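Local coordinates for protein 433aa long hypothetical phosphoribosylglycinamide formyl transferase (Pyrococcus horikoshii, PDB 2DWC) that binds adenosine-5'-diphosphate, belongs to the PurT-like proteins of the ATP-grasp superfamily and forms an assembly of two subunits, at residues N370-L375 with L391-D396; G42-A47 with A60-V65; Y355-R360 with P379-G384. All blocks are in the same frame, centred on the assembly; numbering follows the deposited sequence.

Contact 1 of 3, residues N370-L375 with L391-D396; sequences NATVRL and LAWDKD
Ala371 and Thr372 pair with Ala392 and Leu391 where the neighbouring antiparallel strands 371-375 and 386-393 meet in the large mixed sheet of the PurT C-terminal region. Thr372 and Leu391 form the hydrogen-bonded pair: Thr372 N reaches Leu391 O at 2.9 Å, and Leu391 N returns a bond to Thr372 O. Ala371 and Ala392 make the non-hydrogen-bonded pair, their CB atoms 3.9 Å apart; such small methyls let a helix lie close on this side. The opposite side, with Thr372 and Leu391, carries the indole of Trp393. A chi1 of 40° sets its CG between the backbone N and the carbonyl carbon, which folds the ring back over the Asn370-Ala371 peptide. Asn370 O accepts from Trp393 N at 3.0 Å and lies 3.4 Å from the indole plane, near the ring centre. Asn370 CB adds a CH-pi contact, 4.0 Å from the centroid of the five-membered ring. Asparagine suits this spot because it tolerates a positive phi (62°) and its ND2 can donate to a water, which in turn donates to Trp393 O and Asp394 OD2. Asp394 OD1 closes an Asx turn by accepting from Asp396 N. Further along, Arg374 CD touches Leu391 CD1 at 3.9 Å, while the guanidinium donates to Val373 O through NH1 and forms a salt bridge with Glu37 of the second subunit through NH2. Helix 397-409, which Asp396 N-caps, packs on Ala371 and Ala392; helix 303-306 meets Leu391 and Trp393, and strand 343-349 flanks 386-393.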
ATOM      1  N   ASN B 370      14.585  -1.098   8.662  1.00 19.90           N
ATOM      2  CA  ASN B 370      14.443  -1.642   7.306  1.00 20.19           C
ATOM      3  C   ASN B 370      13.625  -2.924   7.275  1.00 19.66           C
ATOM      4  O   ASN B 370      13.939  -3.857   6.542  1.00 18.94           O
ATOM      5  CB  ASN B 370      15.821  -1.934   6.689  1.00 22.36           C
ATOM      6  CG  ASN B 370      16.731  -0.700   6.679  1.00 28.31           C
ATOM      7  OD1 ASN B 370      16.265   0.428   6.609  1.00 26.16           O
ATOM      8  ND2 ASN B 370      18.042  -0.926   6.723  1.00 29.23           N
ATOM      9  N   ALA B 371      12.611  -2.991   8.128  1.00 19.56           N
ATOM     10  CA  ALA B 371      11.709  -4.130   8.110  1.00 18.71           C
ATOM     11  C   ALA B 371      10.377  -3.661   8.666  1.00 18.94           C
ATOM     12  O   ALA B 371      10.266  -2.581   9.246  1.00 18.04           O
ATOM     13  CB  ALA B 371      12.233  -5.231   8.986  1.00 17.43           C
ATOM     14  N   THR B 372       9.351  -4.468   8.444  1.00 19.57           N
ATOM     15  CA  THR B 372       8.059  -4.175   9.050  1.00 21.27           C
ATOM     16  C   THR B 372       7.254  -5.451   8.995  1.00 19.80           C
ATOM     17  O   THR B 372       7.787  -6.484   8.605  1.00 17.99           O
ATOM     18  CB  THR B 372       7.293  -2.990   8.369  1.00 22.66           C
ATOM     19  OG1 THR B 372       6.176  -2.637   9.220  1.00 20.53           O
ATOM     20  CG2 THR B 372       6.787  -3.369   6.972  1.00 21.42           C
ATOM     21  N   VAL B 373       5.998  -5.421   9.447  1.00 16.50           N
ATOM     22  CA  VAL B 373       5.195  -6.627   9.347  1.00 14.35           C
ATOM     23  C   VAL B 373       3.843  -6.283   8.722  1.00 16.27           C
ATOM     24  O   VAL B 373       3.419  -5.113   8.713  1.00 18.72           O
ATOM     25  CB  VAL B 373       4.894  -7.288  10.748  1.00 19.68           C
ATOM     26  CG1 VAL B 373       6.228  -7.699  11.457  1.00 19.80           C
ATOM     27  CG2 VAL B 373       4.101  -6.329  11.593  1.00 20.40           C
ATOM     28  N   ARG B 374       3.194  -7.295   8.174  1.00 15.47           N
ATOM     29  CA  ARG B 374       1.817  -7.137   7.653  1.00 15.92           C
ATOM     30  C   ARG B 374       1.066  -8.259   8.348  1.00 16.91           C
ATOM     31  O   ARG B 374       1.532  -9.428   8.343  1.00 17.43           O
ATOM     32  CB  ARG B 374       1.732  -7.271   6.122  1.00 19.60           C
ATOM     33  CG  ARG B 374       1.754  -5.902   5.421  1.00 25.35           C
ATOM     34  CD  ARG B 374       3.119  -5.372   5.144  1.00 34.93           C
ATOM     35  NE  ARG B 374       3.044  -4.015   4.576  1.00 31.62           N
ATOM     36  CZ  ARG B 374       2.891  -2.908   5.323  1.00 37.11           C
ATOM     37  NH1 ARG B 374       2.807  -3.010   6.656  1.00 34.87           N
ATOM     38  NH2 ARG B 374       2.784  -1.708   4.753  1.00 29.90           N
ATOM     39  N   LEU B 375      -0.073  -7.913   8.975  1.00 13.13           N
ATOM     40  CA  LEU B 375      -0.866  -8.890   9.726  1.00 14.37           C
ATOM     41  C   LEU B 375      -2.154  -8.916   8.905  1.00 14.78           C
ATOM     42  O   LEU B 375      -2.777  -7.863   8.682  1.00 16.24           O
ATOM     43  CB  LEU B 375      -1.079  -8.368  11.151  1.00 15.72           C
ATOM     44  CG  LEU B 375       0.261  -8.180  11.922  1.00 16.06           C
ATOM     45  CD1 LEU B 375      -0.025  -7.577  13.335  1.00 17.16           C
ATOM     46  CD2 LEU B 375       0.940  -9.580  12.116  1.00 18.61           C
ATOM     47  N   LEU B 391       8.545  -8.426   6.543  1.00 15.49           N
ATOM     48  CA  LEU B 391       9.146  -7.971   5.267  1.00 17.71           C
ATOM     49  C   LEU B 391      10.413  -7.216   5.654  1.00 21.32           C
ATOM     50  O   LEU B 391      10.387  -6.448   6.602  1.00 18.78           O
ATOM     51  CB  LEU B 391       8.253  -6.936   4.586  1.00 23.83           C
ATOM     52  CG  LEU B 391       7.197  -7.314   3.563  1.00 42.51           C
ATOM     53  CD1 LEU B 391       6.404  -6.050   3.187  1.00 34.31           C
ATOM     54  CD2 LEU B 391       7.880  -7.889   2.328  1.00 44.70           C
ATOM     55  N   ALA B 392      11.500  -7.395   4.917  1.00 17.91           N
ATOM     56  CA  ALA B 392      12.713  -6.664   5.243  1.00 18.38           C
ATOM     57  C   ALA B 392      13.445  -6.369   3.935  1.00 18.59           C
ATOM     58  O   ALA B 392      13.374  -7.166   2.996  1.00 20.87           O
ATOM     59  CB  ALA B 392      13.619  -7.501   6.163  1.00 21.47           C
ATOM     60  N   TRP B 393      14.160  -5.251   3.874  1.00 18.69           N
ATOM     61  CA  TRP B 393      14.905  -4.932   2.636  1.00 16.55           C
ATOM     62  C   TRP B 393      16.338  -4.511   2.980  1.00 18.22           C
ATOM     63  O   TRP B 393      16.612  -4.026   4.082  1.00 21.46           O
ATOM     64  CB  TRP B 393      14.222  -3.792   1.888  1.00 18.99           C
ATOM     65  CG  TRP B 393      13.683  -2.660   2.810  1.00 18.52           C
ATOM     66  CD1 TRP B 393      14.314  -1.478   3.110  1.00 20.72           C
ATOM     67  CD2 TRP B 393      12.474  -2.674   3.604  1.00 18.89           C
ATOM     68  NE1 TRP B 393      13.586  -0.764   4.044  1.00 22.53           N
ATOM     69  CE2 TRP B 393      12.454  -1.475   4.359  1.00 19.16           C
ATOM     70  CE3 TRP B 393      11.414  -3.585   3.757  1.00 20.02           C
ATOM     71  CZ2 TRP B 393      11.408  -1.156   5.253  1.00 19.59           C
ATOM     72  CZ3 TRP B 393      10.369  -3.272   4.654  1.00 16.54           C
ATOM     73  CH2 TRP B 393      10.375  -2.063   5.383  1.00 19.99           C
ATOM     74  N   ASP B 394      17.224  -4.652   2.003  1.00 20.65           N
ATOM     75  CA  ASP B 394      18.630  -4.272   2.227  1.00 18.94           C
ATOM     76  C   ASP B 394      19.335  -4.357   0.888  1.00 19.58           C
ATOM     77  O   ASP B 394      18.899  -5.038  -0.010  1.00 26.22           O
ATOM     78  CB  ASP B 394      19.300  -5.246   3.187  1.00 20.66           C
ATOM     79  CG  ASP B 394      20.636  -4.723   3.705  1.00 34.37           C
ATOM     80  OD1 ASP B 394      21.691  -5.034   3.112  1.00 28.58           O
ATOM     81  OD2 ASP B 394      20.607  -3.984   4.700  1.00 27.59           O
ATOM     82  N   LYS B 395      20.445  -3.638   0.766  1.00 29.10           N
ATOM     83  CA  LYS B 395      21.236  -3.709  -0.454  1.00 22.33           C
ATOM     84  C   LYS B 395      21.738  -5.120  -0.655  1.00 19.87           C
ATOM     85  O   LYS B 395      22.041  -5.537  -1.789  1.00 27.55           O
ATOM     86  CB  LYS B 395      22.414  -2.740  -0.345  1.00 29.81           C
ATOM     87  CG  LYS B 395      21.994  -1.311  -0.536  1.00 41.19           C
ATOM     88  CD  LYS B 395      23.163  -0.336  -0.409  1.00 53.74           C
ATOM     89  CE  LYS B 395      22.717   1.100  -0.731  1.00 53.03           C
ATOM     90  NZ  LYS B 395      21.588   1.555   0.135  1.00 60.79           N
ATOM     91  N   ASP B 396      21.864  -5.869   0.435  1.00 24.01           N
ATOM     92  CA  ASP B 396      22.342  -7.251   0.386  1.00 24.99           C
ATOM     93  C   ASP B 396      21.165  -8.161   0.683  1.00 25.43           C
ATOM     94  O   ASP B 396      20.644  -8.156   1.815  1.00 23.09           O
ATOM     95  CB  ASP B 396      23.445  -7.437   1.449  1.00 27.43           C
ATOM     96  CG  ASP B 396      24.093  -8.823   1.439  1.00 34.88           C
ATOM     97  OD1 ASP B 396      25.228  -8.930   1.959  1.00 44.00           O
ATOM     98  OD2 ASP B 396      23.519  -9.811   0.953  1.00 36.09           O
TER
HETATM   99  O   HOH W   1      18.451  -4.026   6.184  1.00 31.03           O

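Contact 2 of 3, residues G42-A47 with A60-V65; sequences GVEVVA and AHRSYV
Val45, Ala47 and Ala60 form the apolar centre between the parallel strands 44-49 and 62-65. The CB of Ala60 sits 3.7 Å from Val45 CG1 and 3.8 Å from Ala47 CB, and its small size lets the 60-65 segment come in close beside 42-47. On the other side of the sheet Val46 CG1 meets the edge of the Tyr64 ring, 3.6 Å from CD1 and close to the ring plane. The backbones then knit together as parallel strands do: Ala47 N donates to Arg62 O at 3.0 Å, and Tyr64 N donates to Ala47 O. Val45 O receives two weak bonds, from His61 N and Arg62 N.

At the start of the pairing a side chain takes over from the backbone. His61 ND1 accepts from Val45 N at 2.9 Å, nearly straight at 162°, which leaves NE2 to bond Gln58 OE1 of the second subunit; an imidazole suits a place needing a polar atom at both ends. Outermost is a salt bridge, Arg62 NH2 to Glu44 OE1 at 2.7 Å. Glu44 OE1 lies in the guanidinium plane and receives NH2 on its anti lone pair, though the two flat groups stand 85° apart. The bend of Arg62 at chi3 (-60°) brings its end back across Val46 CG2, and Glu81 provides a second carboxylate for NH2.

These strands belong to a beta-alpha-beta unit with helix 55-59 as the crossover, in the Rossmann-like preATP-grasp region. Strand 62-65 is outermost in the four-stranded sheet within this chain; strand 21-25 flanks 44-49 on its other side, and helix 29-40 packs against Val45.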
ATOM      1  N   GLY B  42      -9.107   3.815  -7.252  1.00 13.22           N
ATOM      2  CA  GLY B  42     -10.519   4.113  -7.328  1.00 13.96           C
ATOM      3  C   GLY B  42     -11.344   3.041  -8.044  1.00 15.11           C
ATOM      4  O   GLY B  42     -12.409   3.352  -8.588  1.00 15.08           O
ATOM      5  N   VAL B  43     -10.859   1.800  -8.041  1.00 13.86           N
ATOM      6  CA  VAL B  43     -11.558   0.686  -8.681  1.00 15.17           C
ATOM      7  C   VAL B  43     -12.413  -0.033  -7.624  1.00 16.97           C
ATOM      8  O   VAL B  43     -11.958  -0.267  -6.499  1.00 15.11           O
ATOM      9  CB  VAL B  43     -10.567  -0.282  -9.325  1.00 13.01           C
ATOM     10  CG1 VAL B  43     -11.299  -1.563  -9.828  1.00 13.01           C
ATOM     11  CG2 VAL B  43      -9.920   0.451 -10.575  1.00 17.41           C
ATOM     12  N   GLU B  44     -13.648  -0.369  -8.004  1.00 13.82           N
ATOM     13  CA  GLU B  44     -14.579  -0.984  -7.067  1.00 12.53           C
ATOM     14  C   GLU B  44     -14.215  -2.451  -6.876  1.00 10.60           C
ATOM     15  O   GLU B  44     -13.948  -3.159  -7.837  1.00 13.61           O
ATOM     16  CB  GLU B  44     -16.004  -0.839  -7.620  1.00 12.01           C
ATOM     17  CG  GLU B  44     -17.103  -1.187  -6.565  1.00 16.10           C
ATOM     18  CD  GLU B  44     -18.464  -0.566  -6.891  1.00 18.15           C
ATOM     19  OE1 GLU B  44     -19.488  -1.257  -6.683  1.00 17.67           O
ATOM     20  OE2 GLU B  44     -18.517   0.616  -7.323  1.00 16.12           O
ATOM     21  N   VAL B  45     -14.264  -2.928  -5.632  1.00 13.30           N
ATOM     22  CA  VAL B  45     -13.874  -4.314  -5.321  1.00 13.93           C
ATOM     23  C   VAL B  45     -14.966  -5.107  -4.625  1.00 14.50           C
ATOM     24  O   VAL B  45     -15.507  -4.647  -3.618  1.00 14.57           O
ATOM     25  CB  VAL B  45     -12.668  -4.339  -4.326  1.00 14.28           C
ATOM     26  CG1 VAL B  45     -12.207  -5.788  -4.062  1.00 13.43           C
ATOM     27  CG2 VAL B  45     -11.507  -3.551  -4.929  1.00 15.17           C
ATOM     28  N   VAL B  46     -15.269  -6.290  -5.153  1.00 13.66           N
ATOM     29  CA  VAL B  46     -16.237  -7.162  -4.505  1.00 11.65           C
ATOM     30  C   VAL B  46     -15.400  -8.417  -4.202  1.00 12.14           C
ATOM     31  O   VAL B  46     -14.741  -8.960  -5.089  1.00 13.58           O
ATOM     32  CB  VAL B  46     -17.388  -7.488  -5.424  1.00 15.51           C
ATOM     33  CG1 VAL B  46     -18.320  -8.481  -4.741  1.00 15.84           C
ATOM     34  CG2 VAL B  46     -18.136  -6.229  -5.713  1.00 14.86           C
ATOM     35  N   ALA B  47     -15.424  -8.835  -2.934  1.00 13.70           N
ATOM     36  CA  ALA B  47     -14.607  -9.968  -2.482  1.00 14.22           C
ATOM     37  C   ALA B  47     -15.480 -11.130  -2.066  1.00 14.10           C
ATOM     38  O   ALA B  47     -16.403 -10.950  -1.272  1.00 16.27           O
ATOM     39  CB  ALA B  47     -13.762  -9.487  -1.266  1.00 14.91           C
ATOM     40  N   ALA B  60     -12.356  -4.479   0.855  1.00 14.76           N
ATOM     41  CA  ALA B  60     -13.269  -4.366  -0.271  1.00 14.84           C
ATOM     42  C   ALA B  60     -14.483  -3.485  -0.006  1.00 16.77           C
ATOM     43  O   ALA B  60     -14.865  -3.205   1.137  1.00 17.37           O
ATOM     44  CB  ALA B  60     -13.737  -5.773  -0.669  1.00 13.80           C
ATOM     45  N   HIS B  61     -15.096  -3.036  -1.081  1.00 14.74           N
ATOM     46  CA  HIS B  61     -16.324  -2.255  -0.952  1.00 13.45           C
ATOM     47  C   HIS B  61     -17.501  -3.153  -0.503  1.00 19.63           C
ATOM     48  O   HIS B  61     -18.347  -2.722   0.289  1.00 19.65           O
ATOM     49  CB  HIS B  61     -16.687  -1.651  -2.306  1.00 13.90           C
ATOM     50  CG  HIS B  61     -15.728  -0.591  -2.742  1.00 14.09           C
ATOM     51  ND1 HIS B  61     -14.668  -0.852  -3.580  1.00 15.65           N
ATOM     52  CD2 HIS B  61     -15.662   0.739  -2.441  1.00 14.13           C
ATOM     53  CE1 HIS B  61     -13.978   0.261  -3.776  1.00 14.38           C
ATOM     54  NE2 HIS B  61     -14.555   1.239  -3.096  1.00 13.86           N
ATOM     55  N   ARG B  62     -17.569  -4.388  -1.005  1.00 15.04           N
ATOM     56  CA  ARG B  62     -18.686  -5.286  -0.631  1.00 15.20           C
ATOM     57  C   ARG B  62     -18.171  -6.717  -0.645  1.00 15.88           C
ATOM     58  O   ARG B  62     -17.170  -7.008  -1.316  1.00 15.51           O
ATOM     59  CB  ARG B  62     -19.801  -5.253  -1.709  1.00 20.54           C
ATOM     60  CG  ARG B  62     -20.948  -4.279  -1.623  1.00 40.81           C
ATOM     61  CD  ARG B  62     -22.026  -4.681  -2.722  1.00 36.52           C
ATOM     62  NE  ARG B  62     -21.576  -4.674  -4.137  1.00 23.65           N
ATOM     63  CZ  ARG B  62     -20.963  -3.636  -4.695  1.00 20.68           C
ATOM     64  NH1 ARG B  62     -20.727  -2.542  -3.984  1.00 21.44           N
ATOM     65  NH2 ARG B  62     -20.575  -3.672  -5.965  1.00 18.12           N
ATOM     66  N   SER B  63     -18.896  -7.634  -0.002  1.00 13.11           N
ATOM     67  CA  SER B  63     -18.427  -9.035  -0.019  1.00 10.83           C
ATOM     68  C   SER B  63     -19.617  -9.994  -0.143  1.00 13.66           C
ATOM     69  O   SER B  63     -20.759  -9.598   0.117  1.00 16.19           O
ATOM     70  CB  SER B  63     -17.615  -9.293   1.252  1.00 19.11           C
ATOM     71  OG  SER B  63     -18.462  -9.237   2.400  1.00 23.10           O
ATOM     72  N   TYR B  64     -19.333 -11.228  -0.568  1.00 15.02           N
ATOM     73  CA  TYR B  64     -20.333 -12.300  -0.634  1.00 14.15           C
ATOM     74  C   TYR B  64     -19.645 -13.505   0.009  1.00 21.22           C
ATOM     75  O   TYR B  64     -18.464 -13.698  -0.179  1.00 15.07           O
ATOM     76  CB  TYR B  64     -20.701 -12.678  -2.067  1.00 15.52           C
ATOM     77  CG  TYR B  64     -21.517 -11.637  -2.787  1.00 14.24           C
ATOM     78  CD1 TYR B  64     -20.914 -10.553  -3.409  1.00 14.19           C
ATOM     79  CD2 TYR B  64     -22.924 -11.777  -2.890  1.00 15.43           C
ATOM     80  CE1 TYR B  64     -21.677  -9.607  -4.134  1.00 14.83           C
ATOM     81  CE2 TYR B  64     -23.687 -10.861  -3.608  1.00 16.20           C
ATOM     82  CZ  TYR B  64     -23.065  -9.783  -4.234  1.00 17.27           C
ATOM     83  OH  TYR B  64     -23.849  -8.959  -4.978  1.00 17.10           O
ATOM     84  N   VAL B  65     -20.399 -14.289   0.780  1.00 14.73           N
ATOM     85  CA  VAL B  65     -19.849 -15.462   1.462  1.00 13.29           C
ATOM     86  C   VAL B  65     -20.612 -16.680   1.014  1.00 14.55           C
ATOM     87  O   VAL B  65     -21.848 -16.721   1.063  1.00 16.40           O
ATOM     88  CB  VAL B  65     -20.005 -15.311   3.029  1.00 13.91           C
ATOM     89  CG1 VAL B  65     -19.491 -16.590   3.753  1.00 15.57           C
ATOM     90  CG2 VAL B  65     -19.249 -14.085   3.536  1.00 17.79           C
TER

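Contact 3 of 3, residues Y355-R360 with P379-G384; sequences YSPRFR and PEAYVG. With SO4 (sulfate ion), chain F.
Tyr355 and Glu380 form an antiparallel non-hydrogen-bonded pair in a small two-stranded sheet, 354-355 with 380-381, in the PurT C-terminal region. One carbonyl is central to the contact. Pro379 O accepts from Ser356 N at 2.9 Å, with the donor tilted 23° from the carbonyl plane. The same oxygen lies over the centre of the Tyr355 ring, 3.5 Å above its plane, and Pro357 CD approaches it at 3.3 Å, so a peptide N-H, an aromatic face and a proline methylene surround it.

Two further side chains meet the tyrosine. Pro379 CB packs 4.0 Å from Tyr355 CZ, on the same face of the ring as Pro379 O, toward its hydroxyl end. Glu380 rises on the same side of the sheet as the tyrosine; CG anti to the backbone N (chi1 168°) and an extended chain carry OE2 to the ring edge, 3.7 Å from Tyr355 CD2. The two side chains cross at about a right angle. A carboxylate oxygen at the rim of an aromatic ring probably gains from the partial positive charge of its C-H groups. Deeper in, Pro357 CG meets Ala381 CB at 4.1 Å, and both rest on Leu387 of strand 386-393.

Outside this shell, Ser356 OG hydrogen-bonds Asp17 OD2 of the second subunit, while Pro357 O accepts from Thr13 and Ser18 of that subunit. Arg385 donates to Glu380 O through NH1, and through NH2 it joins Lys378 NZ at a sulfate ion, probably from the crystallisation liquor. Tyr382 also reaches this ion, its OH donating to sulfate O1 over a short 2.5 Å.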
ATOM      1  N   TYR B 355     -10.260 -18.257  17.931  1.00 22.43           N
ATOM      2  CA  TYR B 355     -10.732 -16.971  17.436  1.00 18.34           C
ATOM      3  C   TYR B 355      -9.981 -15.794  18.023  1.00 21.22           C
ATOM      4  O   TYR B 355      -9.315 -15.922  19.064  1.00 22.17           O
ATOM      5  CB  TYR B 355     -12.212 -16.844  17.786  1.00 22.60           C
ATOM      6  CG  TYR B 355     -13.048 -16.331  16.669  1.00 22.91           C
ATOM      7  CD1 TYR B 355     -13.363 -14.971  16.577  1.00 23.01           C
ATOM      8  CD2 TYR B 355     -13.500 -17.190  15.675  1.00 24.68           C
ATOM      9  CE1 TYR B 355     -14.118 -14.493  15.516  1.00 26.44           C
ATOM     10  CE2 TYR B 355     -14.250 -16.716  14.588  1.00 24.47           C
ATOM     11  CZ  TYR B 355     -14.557 -15.376  14.517  1.00 21.11           C
ATOM     12  OH  TYR B 355     -15.317 -14.879  13.497  1.00 27.91           O
ATOM     13  N   SER B 356     -10.075 -14.650  17.334  1.00 15.71           N
ATOM     14  CA  SER B 356      -9.487 -13.373  17.805  1.00 17.52           C
ATOM     15  C   SER B 356      -7.979 -13.442  18.063  1.00 17.27           C
ATOM     16  O   SER B 356      -7.520 -13.195  19.185  1.00 18.49           O
ATOM     17  CB  SER B 356     -10.197 -12.912  19.110  1.00 17.81           C
ATOM     18  OG  SER B 356     -11.636 -12.972  18.943  1.00 18.68           O
ATOM     19  N   PRO B 357      -7.191 -13.727  17.021  1.00 17.78           N
ATOM     20  CA  PRO B 357      -5.733 -13.811  17.244  1.00 14.80           C
ATOM     21  C   PRO B 357      -5.125 -12.514  17.745  1.00 17.72           C
ATOM     22  O   PRO B 357      -5.668 -11.396  17.490  1.00 18.66           O
ATOM     23  CB  PRO B 357      -5.179 -14.181  15.851  1.00 14.90           C
ATOM     24  CG  PRO B 357      -6.393 -14.892  15.161  1.00 19.46           C
ATOM     25  CD  PRO B 357      -7.557 -14.016  15.615  1.00 18.54           C
ATOM     26  N   ARG B 358      -4.013 -12.620  18.494  1.00 14.75           N
ATOM     27  CA  ARG B 358      -3.345 -11.409  18.949  1.00 16.07           C
ATOM     28  C   ARG B 358      -1.844 -11.725  18.831  1.00 18.67           C
ATOM     29  O   ARG B 358      -1.415 -12.903  18.892  1.00 20.12           O
ATOM     30  CB  ARG B 358      -3.758 -10.978  20.377  1.00 25.61           C
ATOM     31  CG  ARG B 358      -3.868 -11.969  21.424  1.00 35.67           C
ATOM     32  CD  ARG B 358      -4.288 -11.198  22.700  1.00 32.71           C
ATOM     33  NE  ARG B 358      -5.724 -10.953  22.777  1.00 25.73           N
ATOM     34  CZ  ARG B 358      -6.301 -10.019  23.543  1.00 26.66           C
ATOM     35  NH1 ARG B 358      -5.560  -9.209  24.304  1.00 25.87           N
ATOM     36  NH2 ARG B 358      -7.625  -9.895  23.582  1.00 25.62           N
ATOM     37  N   PHE B 359      -1.075 -10.678  18.600  1.00 17.21           N
ATOM     38  CA  PHE B 359       0.348 -10.828  18.331  1.00 16.81           C
ATOM     39  C   PHE B 359       1.134  -9.998  19.298  1.00 19.89           C
ATOM     40  O   PHE B 359       0.823  -8.820  19.491  1.00 18.39           O
ATOM     41  CB  PHE B 359       0.624 -10.301  16.920  1.00 16.92           C
ATOM     42  CG  PHE B 359      -0.240 -10.897  15.864  1.00 18.91           C
ATOM     43  CD1 PHE B 359      -1.495 -10.354  15.562  1.00 15.68           C
ATOM     44  CD2 PHE B 359       0.174 -12.056  15.204  1.00 22.01           C
ATOM     45  CE1 PHE B 359      -2.313 -10.965  14.618  1.00 17.63           C
ATOM     46  CE2 PHE B 359      -0.655 -12.671  14.264  1.00 22.48           C
ATOM     47  CZ  PHE B 359      -1.916 -12.100  13.983  1.00 18.07           C
ATOM     48  N   ARG B 360       2.169 -10.562  19.912  1.00 15.96           N
ATOM     49  CA  ARG B 360       2.965  -9.704  20.793  1.00 17.33           C
ATOM     50  C   ARG B 360       4.433  -9.799  20.417  1.00 16.61           C
ATOM     51  O   ARG B 360       4.813 -10.573  19.563  1.00 19.25           O
ATOM     52  CB  ARG B 360       2.764 -10.026  22.278  1.00 19.30           C
ATOM     53  CG  ARG B 360       3.349 -11.353  22.712  1.00 28.78           C
ATOM     54  CD  ARG B 360       3.172 -11.506  24.234  1.00 44.33           C
ATOM     55  NE  ARG B 360       3.790 -12.753  24.677  1.00 34.32           N
ATOM     56  CZ  ARG B 360       3.681 -13.274  25.900  1.00 43.53           C
ATOM     57  NH1 ARG B 360       2.965 -12.663  26.854  1.00 32.30           N
ATOM     58  NH2 ARG B 360       4.289 -14.430  26.158  1.00 34.97           N
ATOM     59  N   PRO B 379      -9.800 -13.622  11.112  1.00 14.55           N
ATOM     60  CA  PRO B 379     -10.488 -13.678  12.406  1.00 15.11           C
ATOM     61  C   PRO B 379     -10.296 -14.898  13.250  1.00 16.41           C
ATOM     62  O   PRO B 379     -10.582 -14.865  14.453  1.00 17.75           O
ATOM     63  CB  PRO B 379     -11.983 -13.451  12.065  1.00 18.30           C
ATOM     64  CG  PRO B 379     -12.093 -13.660  10.594  1.00 23.62           C
ATOM     65  CD  PRO B 379     -10.712 -13.660   9.963  1.00 17.44           C
ATOM     66  N   GLU B 380      -9.813 -15.955  12.640  1.00 16.42           N
ATOM     67  CA  GLU B 380      -9.606 -17.187  13.401  1.00 19.13           C
ATOM     68  C   GLU B 380      -8.314 -17.845  12.955  1.00 21.41           C
ATOM     69  O   GLU B 380      -7.932 -17.767  11.788  1.00 22.39           O
ATOM     70  CB  GLU B 380     -10.783 -18.146  13.143  1.00 24.23           C
ATOM     71  CG  GLU B 380     -10.489 -19.551  13.659  1.00 33.44           C
ATOM     72  CD  GLU B 380     -11.714 -20.449  13.760  1.00 44.69           C
ATOM     73  OE1 GLU B 380     -11.569 -21.587  14.250  1.00 54.20           O
ATOM     74  OE2 GLU B 380     -12.805 -20.026  13.360  1.00 32.06           O
ATOM     75  N   ALA B 381      -7.657 -18.522  13.879  1.00 19.07           N
ATOM     76  CA  ALA B 381      -6.428 -19.221  13.537  1.00 23.59           C
ATOM     77  C   ALA B 381      -6.628 -20.723  13.597  1.00 27.15           C
ATOM     78  O   ALA B 381      -7.477 -21.236  14.333  1.00 27.11           O
ATOM     79  CB  ALA B 381      -5.339 -18.850  14.518  1.00 24.94           C
ATOM     80  N   TYR B 382      -5.882 -21.427  12.774  1.00 26.49           N
ATOM     81  CA  TYR B 382      -5.887 -22.893  12.894  1.00 31.13           C
ATOM     82  C   TYR B 382      -4.390 -23.247  12.849  1.00 32.78           C
ATOM     83  O   TYR B 382      -3.565 -22.448  12.355  1.00 26.31           O
ATOM     84  CB  TYR B 382      -6.727 -23.570  11.804  1.00 34.05           C
ATOM     85  CG  TYR B 382      -6.260 -23.367  10.390  1.00 38.98           C
ATOM     86  CD1 TYR B 382      -5.040 -23.894   9.959  1.00 46.04           C
ATOM     87  CD2 TYR B 382      -7.035 -22.657   9.473  1.00 43.30           C
ATOM     88  CE1 TYR B 382      -4.597 -23.713   8.649  1.00 38.54           C
ATOM     89  CE2 TYR B 382      -6.601 -22.477   8.153  1.00 44.91           C
ATOM     90  CZ  TYR B 382      -5.377 -23.006   7.752  1.00 36.51           C
ATOM     91  OH  TYR B 382      -4.901 -22.818   6.466  1.00 39.26           O
ATOM     92  N   VAL B 383      -4.009 -24.408  13.378  1.00 32.85           N
ATOM     93  CA  VAL B 383      -2.590 -24.758  13.392  1.00 31.41           C
ATOM     94  C   VAL B 383      -2.048 -24.782  11.974  1.00 28.36           C
ATOM     95  O   VAL B 383      -2.587 -25.453  11.096  1.00 33.48           O
ATOM     96  CB  VAL B 383      -2.343 -26.130  14.071  1.00 37.56           C
ATOM     97  CG1 VAL B 383      -0.853 -26.521  13.928  1.00 37.96           C
ATOM     98  CG2 VAL B 383      -2.715 -26.026  15.553  1.00 38.05           C
ATOM     99  N   GLY B 384      -0.978 -24.016  11.759  1.00 31.79           N
ATOM    100  CA  GLY B 384      -0.394 -23.930  10.438  1.00 32.90           C
ATOM    101  C   GLY B 384      -0.947 -22.779   9.598  1.00 37.82           C
ATOM    102  O   GLY B 384      -0.449 -22.534   8.511  1.00 35.10           O
TER
HETATM  103  S   SO4 F 601      -6.516 -19.876   4.659  1.00 39.75           S
HETATM  104  O1  SO4 F 601      -6.444 -21.230   5.300  1.00 59.54           O
HETATM  105  O2  SO4 F 601      -5.892 -19.957   3.297  1.00 47.80           O
HETATM  106  O3  SO4 F 601      -7.953 -19.459   4.545  1.00 44.14           O
HETATM  107  O4  SO4 F 601      -5.779 -18.890   5.515  1.00 37.08           O

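Contacts 1 and 3 interlock along the chain, their segments alternating, and they touch directly: Leu375 CD1 packs 3.9 Å from Phe359 CD1, although their centres are 22 Å apart. Contact 2 closes earlier in the sequence and stands apart, with nearest atoms about 13 Å from contact 1 and about 10 Å from contact 3. All three reach the second subunit. The helix 29-40 that contact 1 meets on that subunit is the one that packs beside contact 2 in its own chain; Phe359 and Arg360 of contact 3 extend a sheet across the interface. None of the three contacts contributes a residue to the adenosine-5'-diphosphate pocket.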